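Long-range contacts in octopine dehydrogenase (Pecten maximus, PDB 3IQD), which reductively condenses L-arginine with pyruvate to D-octopine using NADH, and catalyses the reverse oxidation of octopine with NAD+: residues S137-E142 and D179-L184; F141-W146 and S164-S169; Y208-P213 and K273-W278. All coordinates share one frame; numbering follows the deposited sequence.

Interaction 1: S137-E142 and D179-L184; sequences SMMSFE and DPLSTL. With AG2 (agmatine), chain C.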
loop_
_atom_site.group_PDB
_atom_site.type_symbol
_atom_site.label_atom_id
_atom_site.label_comp_id
_atom_site.label_asym_id
_atom_site.label_seq_id
_atom_site.Cartn_x
_atom_site.Cartn_y
_atom_site.Cartn_z
ATOM N N SER A 137 6.770 16.899 0.700
ATOM C CA SER A 137 5.389 16.442 0.823
ATOM C C SER A 137 5.330 14.930 0.657
ATOM O O SER A 137 6.064 14.351 -0.148
ATOM C CB SER A 137 4.483 17.130 -0.196
ATOM O OG SER A 137 4.362 18.515 0.083
ATOM N N MET A 138 4.461 14.298 1.433
ATOM C CA MET A 138 4.347 12.848 1.426
ATOM C C MET A 138 2.967 12.424 0.933
ATOM O O MET A 138 1.953 12.747 1.551
ATOM C CB MET A 138 4.634 12.300 2.823
ATOM C CG MET A 138 6.022 12.657 3.330
ATOM S SD MET A 138 6.300 12.191 5.042
ATOM C CE MET A 138 5.450 13.505 5.922
ATOM N N MET A 139 2.939 11.712 -0.192
ATOM C CA MET A 139 1.687 11.311 -0.834
ATOM C C MET A 139 1.478 9.806 -0.714
ATOM O O MET A 139 2.351 9.024 -1.089
ATOM C CB MET A 139 1.703 11.720 -2.309
ATOM C CG MET A 139 0.338 11.933 -2.931
ATOM S SD MET A 139 0.505 12.572 -4.604
ATOM C CE MET A 139 -1.204 12.845 -5.056
ATOM N N SER A 140 0.320 9.403 -0.204
ATOM C CA SER A 140 0.045 7.988 0.025
ATOM C C SER A 140 -1.138 7.484 -0.792
ATOM O O SER A 140 -2.271 7.924 -0.578
ATOM C CB SER A 140 -0.189 7.727 1.515
ATOM O OG SER A 140 1.021 7.850 2.247
ATOM N N PHE A 141 -0.872 6.565 -1.719
ATOM C CA PHE A 141 -1.915 5.978 -2.565
ATOM C C PHE A 141 -2.418 4.666 -1.989
ATOM O O PHE A 141 -1.623 3.842 -1.528
ATOM C CB PHE A 141 -1.399 5.751 -3.987
ATOM C CG PHE A 141 -1.428 6.982 -4.849
ATOM C CD1 PHE A 141 -0.380 7.897 -4.817
ATOM C CD2 PHE A 141 -2.508 7.221 -5.704
ATOM C CE1 PHE A 141 -0.407 9.040 -5.622
ATOM C CE2 PHE A 141 -2.549 8.365 -6.512
ATOM C CZ PHE A 141 -1.499 9.275 -6.472
ATOM N N GLU A 142 -3.738 4.476 -2.033
ATOM C CA GLU A 142 -4.408 3.320 -1.404
ATOM C C GLU A 142 -3.907 1.944 -1.874
ATOM O O GLU A 142 -3.613 1.072 -1.057
ATOM C CB GLU A 142 -5.937 3.431 -1.532
ATOM C CG GLU A 142 -6.462 3.750 -2.942
ATOM C CD GLU A 142 -7.991 3.839 -3.022
ATOM O OE1 GLU A 142 -8.680 3.475 -2.042
ATOM O OE2 GLU A 142 -8.504 4.275 -4.074
ATOM N N ASP A 179 2.340 20.291 -8.329
ATOM C CA ASP A 179 1.020 19.932 -7.809
ATOM C C ASP A 179 0.844 18.418 -7.732
ATOM O O ASP A 179 0.833 17.750 -8.764
ATOM C CB ASP A 179 -0.103 20.552 -8.627
ATOM C CG ASP A 179 -1.445 20.406 -7.948
ATOM O OD1 ASP A 179 -1.620 20.996 -6.856
ATOM O OD2 ASP A 179 -2.318 19.699 -8.498
ATOM N N PRO A 180 0.712 17.878 -6.506
ATOM C CA PRO A 180 0.661 16.434 -6.278
ATOM C C PRO A 180 -0.380 15.696 -7.122
ATOM O O PRO A 180 -0.023 14.772 -7.859
ATOM C CB PRO A 180 0.336 16.332 -4.782
ATOM C CG PRO A 180 0.918 17.559 -4.208
ATOM C CD PRO A 180 0.619 18.619 -5.236
ATOM N N LEU A 181 -1.645 16.106 -7.029
ATOM C CA LEU A 181 -2.715 15.372 -7.695
ATOM C C LEU A 181 -2.623 15.448 -9.217
ATOM O O LEU A 181 -2.599 14.412 -9.883
ATOM C CB LEU A 181 -4.096 15.813 -7.194
ATOM C CG LEU A 181 -5.269 14.847 -7.421
ATOM C CD1 LEU A 181 -5.031 13.512 -6.729
ATOM C CD2 LEU A 181 -6.580 15.465 -6.958
ATOM N N SER A 182 -2.547 16.657 -9.763
ATOM C CA SER A 182 -2.531 16.820 -11.218
ATOM C C SER A 182 -1.259 16.266 -11.876
ATOM O O SER A 182 -1.312 15.766 -13.003
ATOM C CB SER A 182 -2.788 18.274 -11.627
ATOM O OG SER A 182 -1.854 19.144 -11.024
ATOM N N THR A 183 -0.130 16.346 -11.177
ATOM C CA THR A 183 1.128 15.809 -11.695
ATOM C C THR A 183 1.069 14.279 -11.792
ATOM O O THR A 183 1.380 13.696 -12.843
ATOM C CB THR A 183 2.339 16.283 -10.858
ATOM O OG1 THR A 183 2.450 17.710 -10.955
ATOM C CG2 THR A 183 3.650 15.638 -11.339
ATOM N N LEU A 184 0.652 13.639 -10.702
ATOM C CA LEU A 184 0.473 12.190 -10.679
ATOM C C LEU A 184 -0.525 11.734 -11.744
ATOM O O LEU A 184 -0.277 10.769 -12.470
ATOM C CB LEU A 184 0.040 11.725 -9.283
ATOM C CG LEU A 184 1.127 11.243 -8.312
ATOM C CD1 LEU A 184 1.669 9.875 -8.748
ATOM C CD2 LEU A 184 2.271 12.251 -8.139
HETATM N N AG2 C . -4.691 -5.372 -1.137
HETATM C CA AG2 C . -4.911 -3.973 -1.598
HETATM C CB AG2 C . -6.408 -3.683 -1.712
HETATM C CG AG2 C . -6.754 -2.228 -1.985
HETATM C CD AG2 C . -6.949 -1.441 -0.695
HETATM N NE AG2 C . -8.072 -0.509 -0.783
HETATM C CZ AG2 C . -8.155 0.637 -0.112
HETATM N NH1 AG2 C . -7.178 1.013 0.705
HETATM N NH2 AG2 C . -9.219 1.414 -0.260
#
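Met139 and Phe141 belong to the apolar layer between sheet and helix in the Rossmann-type, NADH-binding part of the enzyme, and pack on the first turn of helix 180-188. No hydrogen bond joins the two segments; the contact is van der Waals throughout. The Met139 side chain runs out nearly fully extended, with CG anti to the backbone N (chi1 -154°), which carries its thioether as far as the helix start. There SD lies 3.8 Å from Pro180 CB, while CE lies against the Pro180 carbonyl and, more loosely, Leu181 CD1. Leu184, one turn further on, touches both strand residues: its CD2 is 4.0 Å from Met139 SD, and its CG is 3.8 Å from Phe141 CZ at an oblique angle to the ring. Phe194 also meets the Phe141 ring, edge-to-face, and Leu111 of the neighbouring strand 111-114 touches Pro180 and Leu184. Glu142, the residue just after the strand, makes no contact with the helix; it belongs to the agmatine pocket. Asp179 is the N-cap of the helix: its OD2 accepts a weak bond from Ser182 N and, through the anti lone pair, a bond of 2.6 Å from Ser182 OG.

Interaction 2: F141-W146 and S164-S169; sequences FETLPW and SVLAAS. With NAI (1,4-dihydronicotinamide adenine dinucleotide), chain B; AG2 (agmatine), chain C.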
loop_
_atom_site.group_PDB
_atom_site.type_symbol
_atom_site.label_atom_id
_atom_site.label_comp_id
_atom_site.label_asym_id
_atom_site.label_seq_id
_atom_site.Cartn_x
_atom_site.Cartn_y
_atom_site.Cartn_z
ATOM N N PHE A 141 -0.872 6.565 -1.719
ATOM C CA PHE A 141 -1.915 5.978 -2.565
ATOM C C PHE A 141 -2.418 4.666 -1.989
ATOM O O PHE A 141 -1.623 3.842 -1.528
ATOM C CB PHE A 141 -1.399 5.751 -3.987
ATOM C CG PHE A 141 -1.428 6.982 -4.849
ATOM C CD1 PHE A 141 -0.380 7.897 -4.817
ATOM C CD2 PHE A 141 -2.508 7.221 -5.704
ATOM C CE1 PHE A 141 -0.407 9.040 -5.622
ATOM C CE2 PHE A 141 -2.549 8.365 -6.512
ATOM C CZ PHE A 141 -1.499 9.275 -6.472
ATOM N N GLU A 142 -3.738 4.476 -2.033
ATOM C CA GLU A 142 -4.408 3.320 -1.404
ATOM C C GLU A 142 -3.907 1.944 -1.874
ATOM O O GLU A 142 -3.613 1.072 -1.057
ATOM C CB GLU A 142 -5.937 3.431 -1.532
ATOM C CG GLU A 142 -6.462 3.750 -2.942
ATOM C CD GLU A 142 -7.991 3.839 -3.022
ATOM O OE1 GLU A 142 -8.680 3.475 -2.042
ATOM O OE2 GLU A 142 -8.504 4.275 -4.074
ATOM N N THR A 143 -3.807 1.770 -3.190
ATOM C CA THR A 143 -3.328 0.533 -3.803
ATOM C C THR A 143 -2.595 0.866 -5.109
ATOM O O THR A 143 -2.393 2.036 -5.421
ATOM C CB THR A 143 -4.493 -0.488 -4.021
ATOM O OG1 THR A 143 -3.970 -1.751 -4.446
ATOM C CG2 THR A 143 -5.497 0.003 -5.046
ATOM N N LEU A 144 -2.187 -0.150 -5.861
ATOM C CA LEU A 144 -1.547 0.080 -7.152
ATOM C C LEU A 144 -2.604 0.373 -8.222
ATOM O O LEU A 144 -3.592 -0.357 -8.333
ATOM C CB LEU A 144 -0.686 -1.122 -7.551
ATOM C CG LEU A 144 0.290 -0.964 -8.721
ATOM C CD1 LEU A 144 1.518 -0.147 -8.328
ATOM C CD2 LEU A 144 0.705 -2.327 -9.235
ATOM N N PRO A 145 -2.414 1.461 -8.996
ATOM C CA PRO A 145 -3.326 1.860 -10.079
ATOM C C PRO A 145 -3.731 0.733 -11.036
ATOM O O PRO A 145 -4.869 0.709 -11.518
ATOM C CB PRO A 145 -2.539 2.944 -10.835
ATOM C CG PRO A 145 -1.189 3.033 -10.176
ATOM C CD PRO A 145 -1.310 2.426 -8.831
ATOM N N TRP A 146 -2.814 -0.194 -11.298
ATOM C CA TRP A 146 -3.052 -1.241 -12.292
ATOM C C TRP A 146 -2.964 -2.631 -11.691
ATOM O O TRP A 146 -2.370 -2.826 -10.629
ATOM C CB TRP A 146 -2.040 -1.142 -13.438
ATOM C CG TRP A 146 -1.607 0.251 -13.743
ATOM C CD1 TRP A 146 -2.228 1.139 -14.571
ATOM C CD2 TRP A 146 -0.465 0.929 -13.209
ATOM N NE1 TRP A 146 -1.538 2.326 -14.593
ATOM C CE2 TRP A 146 -0.452 2.226 -13.765
ATOM C CE3 TRP A 146 0.549 0.566 -12.314
ATOM C CZ2 TRP A 146 0.537 3.161 -13.462
ATOM C CZ3 TRP A 146 1.531 1.491 -12.012
ATOM C CH2 TRP A 146 1.519 2.776 -12.586
ATOM N N SER A 164 -10.574 2.419 -12.036
ATOM C CA SER A 164 -11.362 3.546 -12.520
ATOM C C SER A 164 -11.070 4.786 -11.695
ATOM O O SER A 164 -10.843 5.871 -12.239
ATOM C CB SER A 164 -12.860 3.226 -12.475
ATOM O OG SER A 164 -13.219 2.299 -13.483
ATOM N N VAL A 165 -11.091 4.611 -10.379
ATOM C CA VAL A 165 -10.783 5.686 -9.449
ATOM C C VAL A 165 -9.728 5.211 -8.464
ATOM O O VAL A 165 -9.611 4.010 -8.206
ATOM C CB VAL A 165 -12.044 6.196 -8.687
ATOM C CG1 VAL A 165 -12.972 6.947 -9.628
ATOM C CG2 VAL A 165 -12.778 5.051 -7.995
ATOM N N LEU A 166 -8.952 6.148 -7.935
ATOM C CA LEU A 166 -7.972 5.832 -6.908
ATOM C C LEU A 166 -7.753 7.038 -6.009
ATOM O O LEU A 166 -7.677 8.169 -6.490
ATOM C CB LEU A 166 -6.650 5.384 -7.533
ATOM C CG LEU A 166 -5.832 4.393 -6.700
ATOM C CD1 LEU A 166 -6.557 3.061 -6.638
ATOM C CD2 LEU A 166 -4.425 4.220 -7.262
ATOM N N ALA A 167 -7.659 6.790 -4.707
ATOM C CA ALA A 167 -7.495 7.854 -3.727
ATOM C C ALA A 167 -6.055 7.948 -3.251
ATOM O O ALA A 167 -5.330 6.950 -3.237
ATOM C CB ALA A 167 -8.426 7.634 -2.549
ATOM N N ALA A 168 -5.647 9.156 -2.869
ATOM C CA ALA A 168 -4.341 9.388 -2.260
ATOM C C ALA A 168 -4.443 10.475 -1.203
ATOM O O ALA A 168 -5.205 11.425 -1.359
ATOM C CB ALA A 168 -3.315 9.769 -3.310
ATOM N N SER A 169 -3.686 10.328 -0.123
ATOM C CA SER A 169 -3.613 11.367 0.894
ATOM C C SER A 169 -2.377 12.215 0.655
ATOM O O SER A 169 -1.508 11.848 -0.137
ATOM C CB SER A 169 -3.563 10.759 2.293
ATOM O OG SER A 169 -2.270 10.252 2.585
HETATM P PA NAI B . 6.949 -6.832 -7.146
HETATM O O1A NAI B . 6.850 -8.062 -6.321
HETATM O O2A NAI B . 6.839 -7.110 -8.595
HETATM O O5B NAI B . 8.334 -6.101 -6.816
HETATM C C5B NAI B . 9.556 -6.795 -6.806
HETATM C C4B NAI B . 10.618 -5.741 -6.546
HETATM O O4B NAI B . 10.835 -5.586 -5.154
HETATM C C3B NAI B . 11.965 -6.087 -7.141
HETATM O O3B NAI B . 12.051 -5.655 -8.469
HETATM C C2B NAI B . 12.907 -5.321 -6.244
HETATM O O2B NAI B . 13.112 -4.019 -6.745
HETATM C C1B NAI B . 12.186 -5.267 -4.903
HETATM N N9A NAI B . 12.785 -6.262 -3.989
HETATM C C8A NAI B . 12.494 -7.604 -3.908
HETATM N N7A NAI B . 13.272 -8.164 -2.951
HETATM C C5A NAI B . 14.061 -7.204 -2.423
HETATM C C6A NAI B . 15.028 -7.233 -1.420
HETATM N N6A NAI B . 15.033 -8.243 -0.558
HETATM N N1A NAI B . 15.692 -6.063 -1.082
HETATM C C2A NAI B . 15.384 -4.875 -1.730
HETATM N N3A NAI B . 14.418 -4.855 -2.726
HETATM C C4A NAI B . 13.766 -6.002 -3.065
HETATM O O3 NAI B . 5.846 -5.759 -6.671
HETATM P PN NAI B . 4.773 -5.108 -7.683
HETATM O O1N NAI B . 4.087 -6.196 -8.406
HETATM O O2N NAI B . 5.393 -4.005 -8.472
HETATM O O5D NAI B . 3.741 -4.478 -6.630
HETATM C C5D NAI B . 4.125 -3.388 -5.819
HETATM C C4D NAI B . 3.192 -3.295 -4.621
HETATM O O4D NAI B . 1.872 -3.067 -5.074
HETATM C C3D NAI B . 3.184 -4.586 -3.818
HETATM O O3D NAI B . 3.259 -4.257 -2.453
HETATM C C2D NAI B . 1.853 -5.241 -4.124
HETATM O O2D NAI B . 1.307 -5.826 -2.963
HETATM C C1D NAI B . 0.991 -4.087 -4.637
HETATM N N1N NAI B . 0.056 -4.474 -5.718
HETATM C C2N NAI B . 0.442 -5.248 -6.791
HETATM C C3N NAI B . -0.479 -5.589 -7.791
HETATM C C7N NAI B . 0.011 -5.994 -9.154
HETATM O O7N NAI B . 1.386 -6.218 -9.379
HETATM N N7N NAI B . -0.878 -6.134 -10.137
HETATM C C4N NAI B . -1.797 -5.132 -7.687
HETATM C C5N NAI B . -2.184 -4.341 -6.607
HETATM C C6N NAI B . -1.239 -4.017 -5.630
HETATM N N AG2 C . -4.691 -5.372 -1.137
HETATM C CA AG2 C . -4.911 -3.973 -1.598
HETATM C CB AG2 C . -6.408 -3.683 -1.712
HETATM C CG AG2 C . -6.754 -2.228 -1.985
HETATM C CD AG2 C . -6.949 -1.441 -0.695
HETATM N NE AG2 C . -8.072 -0.509 -0.783
HETATM C CZ AG2 C . -8.155 0.637 -0.112
HETATM N NH1 AG2 C . -7.178 1.013 0.705
HETATM N NH2 AG2 C . -9.219 1.414 -0.260
#
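Glu142 and Ala167 supply both hydrogen bonds between the loop and the strand. The backbone bond from Glu142 N to Ala167 O is 3.2 Å long and nearly straight. In return Ala167 N donates to Glu142 OE2 at 2.7 Å, reaching the oxygen from above the carboxylate, 51° out of its plane. For this the Glu142 side chain stands with CG between its own N and carbonyl carbon (chi1 49°) and then runs straight, passing alongside the Ala167 backbone. The carboxylate is thus shared: OE2 faces the strand, whereas OE1 lies 2.8 Å from NH2 of the agmatine guanidinium, a pairing consistent with recognition of the arginine substrate's charge. With an alanine here, Ala167 N would probably lose this acceptor and the guanidinium the carboxylate that faces it.

The segments part from an antiparallel pairing at the end of strand 137-141 in the Rossmann-type sheet, where Phe141 and Ala168 form a non-hydrogen-bonded pair; beyond it, 142-145 becomes a loop lining the cleft that holds both ligands. Thr143, which binds pyruvate, brings CB to 3.5 Å from agmatine CG, and Leu144 sets CB 3.5 Å from C6N of the nicotinamide ring.

Van der Waals contacts make up the rest. Ala168 CB sits over the centre of one Phe141 face in a CH-pi contact, 3.4 Å from the centroid and 5° off the normal. Leu166 packs against the loop with both branches: CD1 meets Thr143 CG2 at 3.6 Å, the side chains crossing at about a right angle, while CD2 reaches the Thr143 carbonyl oxygen and Pro145 CD, the latter at 3.9 Å.

Interaction 3: Y208-P213 and K273-W278; sequences YSFVHP and KDIYQW. With AG2 (agmatine), chain C.
Tyr208 holds its ring opposite its carbonyl carbon (chi1 -67°), pointing at the start of helix 275-283, and Trp278 swings its indole out opposite its own backbone N (chi1 176°) to meet that ring. The phenol hydroxyl of Tyr208 donates to Lys273 O, which lies in the plane of the ring at its edge; the modelled 2.5 Å is very short, a value not to be pressed at this resolution. Trp278 receives the Tyr208 edge on its face: the pair is T-shaped, with planes at 85°, ring centroids 5.6 Å apart and Tyr208 CE2 3.9 Å from Trp278 CG. Both segments belong to the alpha-helical domain, where the type I turn Tyr208-Val211 leads into helix 211-220 and so to His212, the active-site residue. Its CE1 is 3.4 Å from the agmatine amine N, which meets the imidazole at its edge, while its ring nitrogens bond to Asp329 and Tyr235. At the far end of the ligand, Trp278 CZ2 comes to 3.3 Å from the guanidinium NH2. Ile275 brings CB and CD1 over one Tyr208 face. The same CD1 also touches Val211 CG2, at 3.5 Å, and Phe210 CE1, at 3.8 Å and oblique to the phenyl ring.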
loop_
_atom_site.group_PDB
_atom_site.type_symbol
_atom_site.label_atom_id
_atom_site.label_comp_id
_atom_site.label_asym_id
_atom_site.label_seq_id
_atom_site.Cartn_x
_atom_site.Cartn_y
_atom_site.Cartn_z
ATOM N N TYR A 208 -7.972 -0.949 5.436
ATOM C CA TYR A 208 -8.662 -2.130 5.924
ATOM C C TYR A 208 -7.683 -3.303 5.957
ATOM O O TYR A 208 -7.943 -4.361 5.371
ATOM C CB TYR A 208 -9.872 -2.460 5.038
ATOM C CG TYR A 208 -11.005 -1.454 5.067
ATOM C CD1 TYR A 208 -11.377 -0.808 6.254
ATOM C CD2 TYR A 208 -11.734 -1.173 3.911
ATOM C CE1 TYR A 208 -12.431 0.106 6.282
ATOM C CE2 TYR A 208 -12.789 -0.262 3.928
ATOM C CZ TYR A 208 -13.130 0.369 5.115
ATOM O OH TYR A 208 -14.168 1.265 5.129
ATOM N N SER A 209 -6.553 -3.097 6.634
ATOM C CA SER A 209 -5.477 -4.087 6.683
ATOM C C SER A 209 -5.955 -5.438 7.203
ATOM O O SER A 209 -5.343 -6.472 6.923
ATOM C CB SER A 209 -4.323 -3.579 7.537
ATOM O OG SER A 209 -3.729 -2.444 6.950
ATOM N N PHE A 210 -7.060 -5.413 7.944
ATOM C CA PHE A 210 -7.671 -6.613 8.487
ATOM C C PHE A 210 -8.275 -7.535 7.427
ATOM O O PHE A 210 -8.432 -8.722 7.682
ATOM C CB PHE A 210 -8.757 -6.236 9.502
ATOM C CG PHE A 210 -9.863 -5.394 8.928
ATOM C CD1 PHE A 210 -10.917 -5.980 8.225
ATOM C CD2 PHE A 210 -9.859 -4.014 9.096
ATOM C CE1 PHE A 210 -11.940 -5.204 7.693
ATOM C CE2 PHE A 210 -10.881 -3.229 8.574
ATOM C CZ PHE A 210 -11.924 -3.826 7.868
ATOM N N VAL A 211 -8.623 -6.997 6.256
ATOM C CA VAL A 211 -9.439 -7.744 5.285
ATOM C C VAL A 211 -8.881 -9.131 4.982
ATOM O O VAL A 211 -9.585 -10.129 5.135
ATOM C CB VAL A 211 -9.705 -6.949 3.971
ATOM C CG1 VAL A 211 -10.379 -7.833 2.915
ATOM C CG2 VAL A 211 -10.573 -5.747 4.251
ATOM N N HIS A 212 -7.622 -9.197 4.566
ATOM C CA HIS A 212 -7.031 -10.481 4.188
ATOM C C HIS A 212 -6.770 -11.425 5.378
ATOM O O HIS A 212 -7.109 -12.609 5.299
ATOM C CB HIS A 212 -5.805 -10.291 3.288
ATOM C CG HIS A 212 -6.127 -9.658 1.969
ATOM N ND1 HIS A 212 -5.648 -8.419 1.600
ATOM C CD2 HIS A 212 -6.895 -10.087 0.938
ATOM C CE1 HIS A 212 -6.097 -8.118 0.394
ATOM N NE2 HIS A 212 -6.855 -9.113 -0.030
ATOM N N PRO A 213 -6.171 -10.914 6.478
ATOM C CA PRO A 213 -6.178 -11.663 7.743
ATOM C C PRO A 213 -7.563 -12.187 8.161
ATOM O O PRO A 213 -7.664 -13.316 8.644
ATOM C CB PRO A 213 -5.659 -10.641 8.757
ATOM C CG PRO A 213 -4.772 -9.765 7.951
ATOM C CD PRO A 213 -5.404 -9.659 6.600
ATOM N N LYS A 273 -15.323 5.287 6.415
ATOM C CA LYS A 273 -16.651 4.741 6.198
ATOM C C LYS A 273 -16.673 3.236 6.430
ATOM O O LYS A 273 -15.624 2.606 6.577
ATOM C CB LYS A 273 -17.159 5.102 4.795
ATOM C CG LYS A 273 -16.113 4.985 3.678
ATOM C CD LYS A 273 -16.577 5.658 2.381
ATOM C CE LYS A 273 -16.540 7.182 2.489
ATOM N NZ LYS A 273 -17.346 7.848 1.430
ATOM N N ASP A 274 -17.880 2.679 6.488
ATOM C CA ASP A 274 -18.069 1.249 6.607
ATOM C C ASP A 274 -17.484 0.562 5.397
ATOM O O ASP A 274 -17.570 1.073 4.282
ATOM C CB ASP A 274 -19.559 0.913 6.708
ATOM C CG ASP A 274 -20.042 0.824 8.141
ATOM O OD1 ASP A 274 -20.933 1.621 8.517
ATOM O OD2 ASP A 274 -19.528 -0.044 8.891
ATOM N N ILE A 275 -16.882 -0.599 5.627
ATOM C CA ILE A 275 -16.368 -1.431 4.549
ATOM C C ILE A 275 -17.475 -1.754 3.536
ATOM O O ILE A 275 -17.232 -1.771 2.327
ATOM C CB ILE A 275 -15.686 -2.714 5.101
ATOM C CG1 ILE A 275 -14.919 -3.438 3.993
ATOM C CG2 ILE A 275 -16.695 -3.631 5.817
ATOM C CD1 ILE A 275 -13.753 -4.243 4.503
ATOM N N TYR A 276 -18.687 -1.981 4.042
ATOM C CA TYR A 276 -19.852 -2.242 3.202
ATOM C C TYR A 276 -20.188 -1.019 2.362
ATOM O O TYR A 276 -20.433 -1.128 1.158
ATOM C CB TYR A 276 -21.052 -2.651 4.064
ATOM C CG TYR A 276 -22.363 -2.762 3.316
ATOM C CD1 TYR A 276 -22.464 -3.517 2.149
ATOM C CD2 TYR A 276 -23.508 -2.127 3.787
ATOM C CE1 TYR A 276 -23.663 -3.628 1.464
ATOM C CE2 TYR A 276 -24.717 -2.235 3.110
ATOM C CZ TYR A 276 -24.783 -2.987 1.947
ATOM O OH TYR A 276 -25.967 -3.098 1.263
ATOM N N GLN A 277 -20.189 0.137 3.016
ATOM C CA GLN A 277 -20.401 1.420 2.368
ATOM C C GLN A 277 -19.275 1.700 1.373
ATOM O O GLN A 277 -19.487 2.359 0.353
ATOM C CB GLN A 277 -20.469 2.516 3.431
ATOM C CG GLN A 277 -21.003 3.852 2.956
ATOM C CD GLN A 277 -21.232 4.825 4.105
ATOM O OE1 GLN A 277 -20.542 4.777 5.135
ATOM N NE2 GLN A 277 -22.205 5.720 3.934
ATOM N N TRP A 278 -18.083 1.185 1.671
ATOM C CA TRP A 278 -16.923 1.345 0.799
ATOM C C TRP A 278 -17.028 0.479 -0.451
ATOM O O TRP A 278 -16.723 0.941 -1.551
ATOM C CB TRP A 278 -15.620 1.049 1.552
ATOM C CG TRP A 278 -14.402 1.118 0.676
ATOM C CD1 TRP A 278 -13.676 2.234 0.366
ATOM C CD2 TRP A 278 -13.780 0.030 -0.013
ATOM N NE1 TRP A 278 -12.637 1.905 -0.469
ATOM C CE2 TRP A 278 -12.678 0.559 -0.720
ATOM C CE3 TRP A 278 -14.049 -1.345 -0.107
ATOM C CZ2 TRP A 278 -11.840 -0.237 -1.510
ATOM C CZ3 TRP A 278 -13.217 -2.137 -0.892
ATOM C CH2 TRP A 278 -12.125 -1.580 -1.582
HETATM N N AG2 C . -4.691 -5.372 -1.137
HETATM C CA AG2 C . -4.911 -3.973 -1.598
HETATM C CB AG2 C . -6.408 -3.683 -1.712
HETATM C CG AG2 C . -6.754 -2.228 -1.985
HETATM C CD AG2 C . -6.949 -1.441 -0.695
HETATM N NE AG2 C . -8.072 -0.509 -0.783
HETATM C CZ AG2 C . -8.155 0.637 -0.112
HETATM N NH1 AG2 C . -7.178 1.013 0.705
HETATM N NH2 AG2 C . -9.219 1.414 -0.260
#

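Overall arrangement
Interactions 1 and 2 adjoin, their centres about 10 Å apart: both start from strand 137-141, share Phe141 and Glu142, and are probably tied by a bond from Ser169 N to Ser140 O. Both are buried. Interaction 1, between strand and helix, has no hydrogen bond across its segments and rests on side-chain packing, whereas interaction 2, where the sheet opens into the cleft, adds hydrogen bonds and a carboxylate facing the ligand. Interaction 3 is partly buried, lies in the alpha-helical domain and shares no element with the others; it relies on aromatic packing and one hydroxyl-to-carbonyl bond. Though its centre is about 15 Å from that of interaction 2, agmatine, which touches all three contacts, spans the cleft between Glu142 and Trp278.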